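Local coordinates for protein BtGH115A (PDB 5BY3) that acts as a family GH115 4-O-methyl-alpha-glucuronidase, a glycoside hydrolase with specificity for decorated arabinogalactans, at residues 368-373 / 398-403; 392-397 / 412-417; 297-302 / 343-348. All blocks are in the same frame, centred on the assembly; numbering follows the deposited sequence.

Contact 1 (368-373 / 398-403)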
loop_
_atom_site.group_PDB
_atom_site.type_symbol
_atom_site.label_atom_id
_atom_site.label_comp_id
_atom_site.label_asym_id
_atom_site.label_seq_id
_atom_site.Cartn_x
_atom_site.Cartn_y
_atom_site.Cartn_z
ATOM N N ASP A 368 10.134 2.969 -4.874
ATOM C CA ASP A 368 11.221 2.117 -5.356
ATOM C C ASP A 368 10.903 0.634 -5.105
ATOM O O ASP A 368 11.795 -0.200 -4.985
ATOM C CB ASP A 368 12.520 2.531 -4.663
ATOM C CG ASP A 368 12.493 2.315 -3.119
ATOM O OD1 ASP A 368 11.436 1.985 -2.522
ATOM O OD2 ASP A 368 13.569 2.464 -2.494
ATOM N N ASN A 369 9.615 0.345 -4.990
ATOM C CA ASN A 369 9.083 -0.974 -4.738
ATOM C C ASN A 369 9.146 -1.393 -3.281
ATOM O O ASN A 369 8.559 -2.421 -2.920
ATOM C CB ASN A 369 9.732 -2.045 -5.646
ATOM C CG ASN A 369 9.858 -1.599 -7.104
ATOM O OD1 ASN A 369 10.967 -1.605 -7.671
ATOM N ND2 ASN A 369 8.744 -1.221 -7.710
ATOM N N TYR A 370 9.865 -0.624 -2.453
ATOM C CA TYR A 370 9.940 -0.899 -1.023
ATOM C C TYR A 370 9.383 0.259 -0.204
ATOM O O TYR A 370 9.740 0.447 0.973
ATOM C CB TYR A 370 11.342 -1.354 -0.637
ATOM C CG TYR A 370 11.793 -2.620 -1.386
ATOM C CD1 TYR A 370 12.105 -2.594 -2.745
ATOM C CD2 TYR A 370 11.891 -3.867 -0.725
ATOM C CE1 TYR A 370 12.496 -3.751 -3.416
ATOM C CE2 TYR A 370 12.283 -5.039 -1.396
ATOM C CZ TYR A 370 12.578 -4.975 -2.728
ATOM O OH TYR A 370 12.949 -6.103 -3.394
ATOM N N GLY A 371 8.453 1.005 -0.808
ATOM C CA GLY A 371 7.694 2.035 -0.094
ATOM C C GLY A 371 8.424 3.360 0.131
ATOM O O GLY A 371 8.008 4.179 0.982
ATOM N N TYR A 372 9.516 3.564 -0.619
ATOM C CA TYR A 372 10.214 4.860 -0.687
ATOM C C TYR A 372 10.030 5.551 -2.024
ATOM O O TYR A 372 10.585 5.125 -3.056
ATOM C CB TYR A 372 11.699 4.696 -0.391
ATOM C CG TYR A 372 11.957 4.079 0.966
ATOM C CD1 TYR A 372 11.832 4.841 2.149
ATOM C CD2 TYR A 372 12.290 2.711 1.081
ATOM C CE1 TYR A 372 12.083 4.276 3.407
ATOM C CE2 TYR A 372 12.516 2.143 2.325
ATOM C CZ TYR A 372 12.411 2.919 3.477
ATOM O OH TYR A 372 12.685 2.323 4.683
ATOM N N ILE A 373 9.233 6.614 -2.001
ATOM C CA ILE A 373 8.914 7.414 -3.216
ATOM C C ILE A 373 10.176 7.985 -3.886
ATOM O O ILE A 373 10.963 8.688 -3.231
ATOM C CB ILE A 373 7.857 8.500 -2.889
ATOM C CG1 ILE A 373 6.565 7.791 -2.490
ATOM C CG2 ILE A 373 7.599 9.408 -4.090
ATOM C CD1 ILE A 373 5.477 8.667 -1.891
ATOM N N GLY A 398 10.646 -8.783 -7.241
ATOM C CA GLY A 398 11.831 -8.157 -7.811
ATOM C C GLY A 398 13.018 -8.138 -6.889
ATOM O O GLY A 398 13.009 -8.828 -5.879
ATOM N N ARG A 399 14.034 -7.356 -7.274
ATOM C CA ARG A 399 15.306 -7.230 -6.593
ATOM C C ARG A 399 15.253 -6.098 -5.561
ATOM O O ARG A 399 14.528 -5.129 -5.768
ATOM C CB ARG A 399 16.401 -6.848 -7.598
ATOM C CG ARG A 399 16.250 -5.415 -8.141
ATOM C CD ARG A 399 17.252 -5.125 -9.223
ATOM N NE ARG A 399 16.911 -5.913 -10.394
ATOM C CZ ARG A 399 17.610 -5.954 -11.520
ATOM N NH1 ARG A 399 18.732 -5.247 -11.690
ATOM N NH2 ARG A 399 17.157 -6.712 -12.485
ATOM N N PRO A 400 16.033 -6.188 -4.480
ATOM C CA PRO A 400 16.883 -7.361 -4.129
ATOM C C PRO A 400 16.120 -8.634 -3.679
ATOM O O PRO A 400 16.706 -9.715 -3.663
ATOM C CB PRO A 400 17.719 -6.815 -2.974
ATOM C CG PRO A 400 16.773 -5.851 -2.296
ATOM C CD PRO A 400 16.036 -5.163 -3.416
ATOM N N HIS A 401 14.841 -8.532 -3.292
ATOM C CA HIS A 401 14.066 -9.755 -2.923
ATOM C C HIS A 401 12.540 -9.497 -2.952
ATOM O O HIS A 401 12.114 -8.448 -2.506
ATOM C CB HIS A 401 14.526 -10.283 -1.543
ATOM C CG HIS A 401 14.080 -11.673 -1.265
ATOM N ND1 HIS A 401 12.759 -11.991 -1.029
ATOM C CD2 HIS A 401 14.769 -12.842 -1.236
ATOM C CE1 HIS A 401 12.654 -13.304 -0.870
ATOM N NE2 HIS A 401 13.859 -13.840 -0.987
ATOM N N ASP A 402 11.729 -10.451 -3.425
ATOM C CA ASP A 402 10.243 -10.338 -3.340
ATOM C C ASP A 402 9.778 -10.234 -1.880
ATOM O O ASP A 402 10.325 -10.915 -1.000
ATOM C CB ASP A 402 9.462 -11.542 -3.874
ATOM C CG ASP A 402 9.990 -12.148 -5.202
ATOM O OD1 ASP A 402 11.000 -11.678 -5.795
ATOM O OD2 ASP A 402 9.347 -13.173 -5.623
ATOM N N HIS A 403 8.786 -9.366 -1.638
ATOM C CA HIS A 403 7.940 -9.494 -0.478
ATOM C C HIS A 403 6.530 -9.774 -0.935
ATOM O O HIS A 403 5.775 -8.849 -1.255
ATOM C CB HIS A 403 8.029 -8.289 0.465
ATOM C CG HIS A 403 7.964 -6.945 -0.203
ATOM N ND1 HIS A 403 9.000 -6.441 -0.972
ATOM C CD2 HIS A 403 7.005 -5.979 -0.174
ATOM C CE1 HIS A 403 8.677 -5.222 -1.383
ATOM N NE2 HIS A 403 7.459 -4.933 -0.942
HETATM O O HOH W 1 13.360 -3.247 -7.772
#
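Tyr370 and His403 touch where two loops of the TIM-barrel domain meet, each following one of the neighbouring parallel strands 362-366 and 388-393. The tight part is built round the Tyr370 phenol. With chi1 at -59°, CG stands beside the backbone N and opposite the carbonyl carbon, and the ring then reaches across into the 398-403 loop. Its OH donates to His401 O at 2.6 Å, entering from above the carbonyl plane (45° out of it) rather than along a lone pair. Pro400, which follows a cis peptide bond, comes from the opposite direction and sets CD 3.2 Å from Tyr370 OH. CE1 of His403 stands over one face of the phenol, displaced toward the rim, 3.5 Å from Tyr370 CD2. The two ring planes meet obliquely, 49° apart. The same CE1 of His403 faces Asn369 O at 3.2 Å, near the imidazole plane.

Behind the phenol, Asp368 OD1 accepts from Tyr370 N (3.0 Å), an Asx turn, and also from Tyr372 N (3.1 Å), the two donors approaching opposite faces of the carboxylate plane. Helix 730-738 packs on Asp368 and Pro400, and Trp732 NE1 bonds Asp368 OD2. The looser side lies toward partly exposed Arg399, whose guanidinium turns to Glu507. There a water joins Asn369 to Arg399, donating to Asn369 OD1 at 2.9 Å and to Arg399 O at 3.0 Å.

Contact 2 (392-397 / 412-417)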
loop_
_atom_site.group_PDB
_atom_site.type_symbol
_atom_site.label_atom_id
_atom_site.label_comp_id
_atom_site.label_asym_id
_atom_site.label_seq_id
_atom_site.Cartn_x
_atom_site.Cartn_y
_atom_site.Cartn_z
ATOM N N TYR A 392 2.420 3.243 -5.485
ATOM C CA TYR A 392 3.082 2.790 -4.255
ATOM C C TYR A 392 2.948 1.273 -4.094
ATOM O O TYR A 392 1.943 0.703 -4.528
ATOM C CB TYR A 392 2.456 3.487 -3.049
ATOM C CG TYR A 392 3.315 3.538 -1.773
ATOM C CD1 TYR A 392 4.239 4.553 -1.571
ATOM C CD2 TYR A 392 3.162 2.591 -0.759
ATOM C CE1 TYR A 392 4.999 4.612 -0.407
ATOM C CE2 TYR A 392 3.908 2.649 0.404
ATOM C CZ TYR A 392 4.825 3.667 0.570
ATOM O OH TYR A 392 5.573 3.747 1.713
ATOM N N HIS A 393 3.946 0.641 -3.464
ATOM C CA HIS A 393 3.972 -0.809 -3.274
ATOM C C HIS A 393 3.848 -1.219 -1.819
ATOM O O HIS A 393 4.636 -0.764 -0.996
ATOM C CB HIS A 393 5.277 -1.421 -3.812
ATOM C CG HIS A 393 5.337 -1.536 -5.299
ATOM N ND1 HIS A 393 5.635 -0.465 -6.119
ATOM C CD2 HIS A 393 5.164 -2.600 -6.116
ATOM C CE1 HIS A 393 5.636 -0.865 -7.379
ATOM N NE2 HIS A 393 5.356 -2.156 -7.404
ATOM N N VAL A 394 2.877 -2.077 -1.508
ATOM C CA VAL A 394 2.918 -2.862 -0.237
ATOM C C VAL A 394 3.164 -4.356 -0.516
ATOM O O VAL A 394 3.151 -5.184 0.377
ATOM C CB VAL A 394 1.679 -2.668 0.691
ATOM C CG1 VAL A 394 1.595 -1.228 1.213
ATOM C CG2 VAL A 394 0.398 -3.098 0.002
ATOM N N SER A 395 3.431 -4.659 -1.787
ATOM C CA SER A 395 3.774 -6.009 -2.251
ATOM C C SER A 395 4.680 -5.918 -3.501
ATOM O O SER A 395 4.555 -4.994 -4.291
ATOM C CB SER A 395 2.495 -6.803 -2.520
ATOM O OG SER A 395 2.808 -8.049 -3.090
ATOM N N TYR A 396 5.605 -6.852 -3.672
ATOM C CA TYR A 396 6.473 -6.743 -4.827
ATOM C C TYR A 396 7.165 -8.018 -5.220
ATOM O O TYR A 396 7.505 -8.845 -4.370
ATOM C CB TYR A 396 7.509 -5.654 -4.567
ATOM C CG TYR A 396 8.498 -5.418 -5.651
ATOM C CD1 TYR A 396 8.105 -4.869 -6.855
ATOM C CD2 TYR A 396 9.848 -5.720 -5.462
ATOM C CE1 TYR A 396 9.022 -4.641 -7.879
ATOM C CE2 TYR A 396 10.783 -5.458 -6.462
ATOM C CZ TYR A 396 10.356 -4.928 -7.680
ATOM O OH TYR A 396 11.258 -4.638 -8.679
ATOM N N TRP A 397 7.400 -8.154 -6.518
ATOM C CA TRP A 397 8.258 -9.230 -7.056
ATOM C C TRP A 397 9.431 -8.541 -7.726
ATOM O O TRP A 397 9.227 -7.778 -8.654
ATOM C CB TRP A 397 7.447 -10.094 -8.045
ATOM C CG TRP A 397 8.225 -10.938 -9.063
ATOM C CD1 TRP A 397 9.592 -10.996 -9.253
ATOM C CD2 TRP A 397 7.665 -11.819 -10.021
ATOM N NE1 TRP A 397 9.908 -11.863 -10.254
ATOM C CE2 TRP A 397 8.753 -12.377 -10.766
ATOM C CE3 TRP A 397 6.346 -12.203 -10.338
ATOM C CZ2 TRP A 397 8.565 -13.314 -11.799
ATOM C CZ3 TRP A 397 6.145 -13.144 -11.390
ATOM C CH2 TRP A 397 7.257 -13.689 -12.102
ATOM N N SER A 412 3.803 3.144 9.918
ATOM C CA SER A 412 4.569 4.332 10.185
ATOM C C SER A 412 5.314 4.847 8.956
ATOM O O SER A 412 5.543 6.043 8.855
ATOM C CB SER A 412 5.594 4.051 11.259
ATOM O OG SER A 412 4.931 3.877 12.479
ATOM N N LEU A 413 5.689 3.935 8.051
ATOM C CA LEU A 413 6.489 4.268 6.887
ATOM C C LEU A 413 5.527 4.647 5.758
ATOM O O LEU A 413 5.765 5.633 5.025
ATOM C CB LEU A 413 7.459 3.136 6.518
ATOM C CG LEU A 413 8.042 3.111 5.082
ATOM C CD1 LEU A 413 9.067 4.235 4.867
ATOM C CD2 LEU A 413 8.616 1.739 4.746
ATOM N N ILE A 414 4.443 3.884 5.638
ATOM C CA ILE A 414 3.424 4.220 4.703
ATOM C C ILE A 414 2.995 5.645 5.058
ATOM O O ILE A 414 3.073 6.533 4.191
ATOM C CB ILE A 414 2.262 3.205 4.710
ATOM C CG1 ILE A 414 2.761 1.834 4.255
ATOM C CG2 ILE A 414 1.063 3.664 3.845
ATOM C CD1 ILE A 414 1.740 0.763 4.608
ATOM N N TYR A 415 2.588 5.865 6.317
ATOM C CA TYR A 415 2.171 7.187 6.764
ATOM C C TYR A 415 3.141 8.280 6.356
ATOM O O TYR A 415 2.726 9.214 5.650
ATOM C CB TYR A 415 1.977 7.286 8.262
ATOM C CG TYR A 415 1.550 8.683 8.657
ATOM C CD1 TYR A 415 0.309 9.167 8.277
ATOM C CD2 TYR A 415 2.408 9.548 9.368
ATOM C CE1 TYR A 415 -0.086 10.470 8.575
ATOM C CE2 TYR A 415 2.010 10.859 9.711
ATOM C CZ TYR A 415 0.755 11.303 9.303
ATOM O OH TYR A 415 0.304 12.562 9.607
ATOM N N GLN A 416 4.411 8.172 6.785
ATOM C CA GLN A 416 5.319 9.284 6.582
ATOM C C GLN A 416 5.641 9.584 5.114
ATOM O O GLN A 416 5.838 10.745 4.759
ATOM C CB GLN A 416 6.555 9.230 7.481
ATOM C CG GLN A 416 7.822 8.629 6.886
ATOM C CD GLN A 416 8.664 9.550 5.998
ATOM O OE1 GLN A 416 8.819 10.754 6.224
ATOM N NE2 GLN A 416 9.240 8.951 4.988
ATOM N N GLN A 417 5.698 8.553 4.285
ATOM C CA GLN A 417 5.954 8.737 2.892
ATOM C C GLN A 417 4.763 9.368 2.194
ATOM O O GLN A 417 4.949 10.281 1.386
ATOM C CB GLN A 417 6.364 7.427 2.220
ATOM C CG GLN A 417 7.825 7.019 2.471
ATOM C CD GLN A 417 8.813 7.977 1.803
ATOM O OE1 GLN A 417 9.647 8.610 2.478
ATOM N NE2 GLN A 417 8.706 8.106 0.463
#
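Tyr392 and Ile414 make the larger share of this contact, in which the end of a barrel strand packs against the helix that follows it. Tyr392 points toward the helix. Its CG is anti to the backbone N (chi1 -159°), which carries the ring outward until OH lies 3.7 Å from Ile414 CA. The side chains of Tyr392 and Ile414 cross obliquely, and ring atom CE2 of Tyr392 touches Ile414 CG1 at 4.1 Å. One helical turn on, Gln417 brings CB to 3.8 Å from Tyr392 OH, so the phenol end lies against both residues. No hydrogen bond spans the two segments; the hydroxyl instead makes a weak one to Gly371 O.

Val394 adds a smaller apolar patch. Its CG1 meets Ile414 CD1 at 3.9 Å, the two side chains crossing at about a right angle, so Ile414 serves the tyrosine with CG1 and the valine with its terminal methyl.

The contact joins the first two elements of a beta-alpha-beta unit: strand 388-393, helix 411-423, strand 429-433. Phe447 of helix 441-452 also packs on Tyr392 and Gln443 on Ile414, while the backbones of Tyr392 and Val394 hydrogen-bond to strand 429-433.

Contact 3 (297-302 / 343-348)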
loop_
_atom_site.group_PDB
_atom_site.type_symbol
_atom_site.label_atom_id
_atom_site.label_comp_id
_atom_site.label_asym_id
_atom_site.label_seq_id
_atom_site.Cartn_x
_atom_site.Cartn_y
_atom_site.Cartn_z
ATOM N N VAL A 297 6.563 -5.602 -23.315
ATOM C CA VAL A 297 5.444 -6.526 -23.129
ATOM C C VAL A 297 4.975 -6.627 -21.647
ATOM O O VAL A 297 3.765 -6.494 -21.359
ATOM C CB VAL A 297 5.753 -7.908 -23.784
ATOM C CG1 VAL A 297 4.850 -9.020 -23.240
ATOM C CG2 VAL A 297 5.623 -7.802 -25.304
ATOM N N HIS A 298 5.931 -6.840 -20.729
ATOM C CA HIS A 298 5.692 -6.780 -19.274
ATOM C C HIS A 298 6.606 -5.702 -18.649
ATOM O O HIS A 298 6.361 -4.512 -18.839
ATOM C CB HIS A 298 5.866 -8.164 -18.611
ATOM C CG HIS A 298 5.139 -8.314 -17.301
ATOM N ND1 HIS A 298 5.179 -7.358 -16.305
ATOM C CD2 HIS A 298 4.367 -9.317 -16.822
ATOM C CE1 HIS A 298 4.454 -7.759 -15.276
ATOM N NE2 HIS A 298 3.951 -8.946 -15.565
ATOM N N ASP A 299 7.644 -6.089 -17.905
ATOM C CA ASP A 299 8.723 -5.138 -17.611
ATOM C C ASP A 299 9.822 -5.183 -18.694
ATOM O O ASP A 299 9.736 -5.952 -19.666
ATOM C CB ASP A 299 9.268 -5.293 -16.183
ATOM C CG ASP A 299 8.495 -4.431 -15.158
ATOM O OD1 ASP A 299 7.293 -4.683 -14.915
ATOM O OD2 ASP A 299 9.095 -3.494 -14.593
ATOM N N GLY A 300 10.822 -4.323 -18.532
ATOM C CA GLY A 300 11.934 -4.202 -19.477
ATOM C C GLY A 300 11.889 -2.938 -20.325
ATOM O O GLY A 300 10.955 -2.111 -20.232
ATOM N N LYS A 301 12.919 -2.803 -21.161
ATOM C CA LYS A 301 13.013 -1.739 -22.168
ATOM C C LYS A 301 11.790 -1.828 -23.082
ATOM O O LYS A 301 11.171 -2.887 -23.175
ATOM C CB LYS A 301 14.309 -1.893 -23.015
ATOM C CG LYS A 301 15.579 -2.322 -22.276
ATOM C CD LYS A 301 16.126 -1.217 -21.368
ATOM C CE LYS A 301 16.680 -1.754 -20.044
ATOM N NZ LYS A 301 16.696 -0.712 -18.969
HETATM N N MSE A 302 11.421 -0.732 -23.742
HETATM C CA MSE A 302 10.639 -0.858 -25.003
HETATM C C MSE A 302 11.571 -1.464 -26.036
HETATM O O MSE A 302 12.815 -1.372 -25.932
HETATM C CB MSE A 302 10.045 0.433 -25.579
HETATM C CG MSE A 302 11.191 1.434 -25.699
HETATM SE SE MSE A 302 10.534 3.145 -26.345
HETATM C CE MSE A 302 10.601 4.020 -24.598
ATOM N N PRO A 343 6.188 7.221 -15.215
ATOM C CA PRO A 343 7.640 6.973 -15.345
ATOM C C PRO A 343 8.210 6.100 -14.181
ATOM O O PRO A 343 8.806 6.586 -13.210
ATOM C CB PRO A 343 8.237 8.380 -15.422
ATOM C CG PRO A 343 7.269 9.246 -14.677
ATOM C CD PRO A 343 5.923 8.558 -14.646
ATOM N N TYR A 344 7.949 4.805 -14.305
ATOM C CA TYR A 344 8.373 3.758 -13.396
ATOM C C TYR A 344 9.664 3.154 -13.958
ATOM O O TYR A 344 9.841 3.088 -15.193
ATOM C CB TYR A 344 7.255 2.713 -13.349
ATOM C CG TYR A 344 7.509 1.470 -12.550
ATOM C CD1 TYR A 344 7.734 1.520 -11.171
ATOM C CD2 TYR A 344 7.512 0.231 -13.173
ATOM C CE1 TYR A 344 7.959 0.353 -10.437
ATOM C CE2 TYR A 344 7.723 -0.948 -12.460
ATOM C CZ TYR A 344 7.949 -0.896 -11.092
ATOM O OH TYR A 344 8.160 -2.087 -10.404
ATOM N N LYS A 345 10.541 2.695 -13.053
ATOM C CA LYS A 345 11.857 2.099 -13.400
ATOM C C LYS A 345 12.611 3.002 -14.414
ATOM O O LYS A 345 12.791 4.186 -14.106
ATOM C CB LYS A 345 11.727 0.609 -13.806
ATOM C CG LYS A 345 11.354 -0.344 -12.658
ATOM C CD LYS A 345 11.576 -1.809 -13.055
ATOM C CE LYS A 345 11.688 -2.749 -11.861
ATOM N NZ LYS A 345 10.489 -3.616 -11.618
ATOM N N GLU A 346 12.964 2.506 -15.614
ATOM C CA GLU A 346 13.872 3.226 -16.557
ATOM C C GLU A 346 13.200 4.417 -17.266
ATOM O O GLU A 346 13.890 5.240 -17.892
ATOM C CB GLU A 346 14.473 2.271 -17.605
ATOM C CG GLU A 346 13.582 1.995 -18.842
ATOM C CD GLU A 346 12.282 1.227 -18.522
ATOM O OE1 GLU A 346 12.271 0.387 -17.587
ATOM O OE2 GLU A 346 11.258 1.428 -19.221
ATOM N N VAL A 347 11.864 4.473 -17.197
ATOM C CA VAL A 347 11.108 5.552 -17.826
ATOM C C VAL A 347 11.248 6.896 -17.081
ATOM O O VAL A 347 11.144 7.961 -17.706
ATOM C CB VAL A 347 9.667 5.128 -18.330
ATOM C CG1 VAL A 347 8.977 4.126 -17.424
ATOM C CG2 VAL A 347 8.746 6.312 -18.629
ATOM N N LEU A 348 11.553 6.845 -15.777
ATOM C CA LEU A 348 11.897 8.043 -15.001
ATOM C C LEU A 348 13.083 8.771 -15.665
ATOM O O LEU A 348 13.021 10.014 -15.820
ATOM C CB LEU A 348 12.156 7.708 -13.510
ATOM C CG LEU A 348 12.552 8.786 -12.464
ATOM C CD1 LEU A 348 11.375 9.598 -11.947
ATOM C CD2 LEU A 348 13.364 8.196 -11.306
#
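Asp299 and Lys345 cross at about a right angle, and their charged ends meet in a salt bridge between the two segments. Asp299 OD2 lies 3.3 Å from Lys345 NZ, where the hydrogen bond is weak, and 3.4 Å from Lys345 CD, so the carboxylate rests against the aliphatic chain as well as the ammonium. Lys345 CG sits over one face of the Tyr344 ring. Beyond it the chain bends at its last torsion (chi4 106°), bringing NZ round to donate to Tyr344 OH at 3.0 Å. The ring atom CE2 of Tyr344 is itself 3.6 Å from Asp299 OD2. A methionine in place of Lys345 would probably leave Asp299 without this charged mate and Tyr344 OH without this donor.

Lys301 and Glu346 cross obliquely and meet loosely, Lys301 NZ coming to 4.0 Å from Glu346 CB. Their charged ends stay apart, with Lys301 NZ 4.8 Å from Glu346 OE1, which forms its salt bridge with Arg295.

A type II' beta turn from Tyr344 to Val347 links strand 339-341 to helix 347-352. The opposing loop connects neighbouring strand 290-291 to helix 308-329, on which Lys301 and Met302 (selenomethionine) pack.

Contacts 1 and 3 lie in loops after the C-terminal ends of strands of one parallel eight-stranded sheet, the end at which TIM barrels carry their active sites; contact 2 packs the end of one such strand on its following helix. Contacts 1 and 2 are closest, with centres about 9 Å apart, and their segments alternate along the chain; a probable hydrogen bond between Tyr396 N and His403 O (3.1 Å) ties them. Contact 3 is nearer the surface, its centre about 15 Å from that of contact 1 and 20 Å from that of contact 2. Tyr396 bridges to it through a probable hydrogen bond between Tyr396 OH and Lys345 NZ (3.2 Å). The bound nickel ion, at Leu404 and Asp436, lies about 9 Å from the side chains of both His403 and Val394.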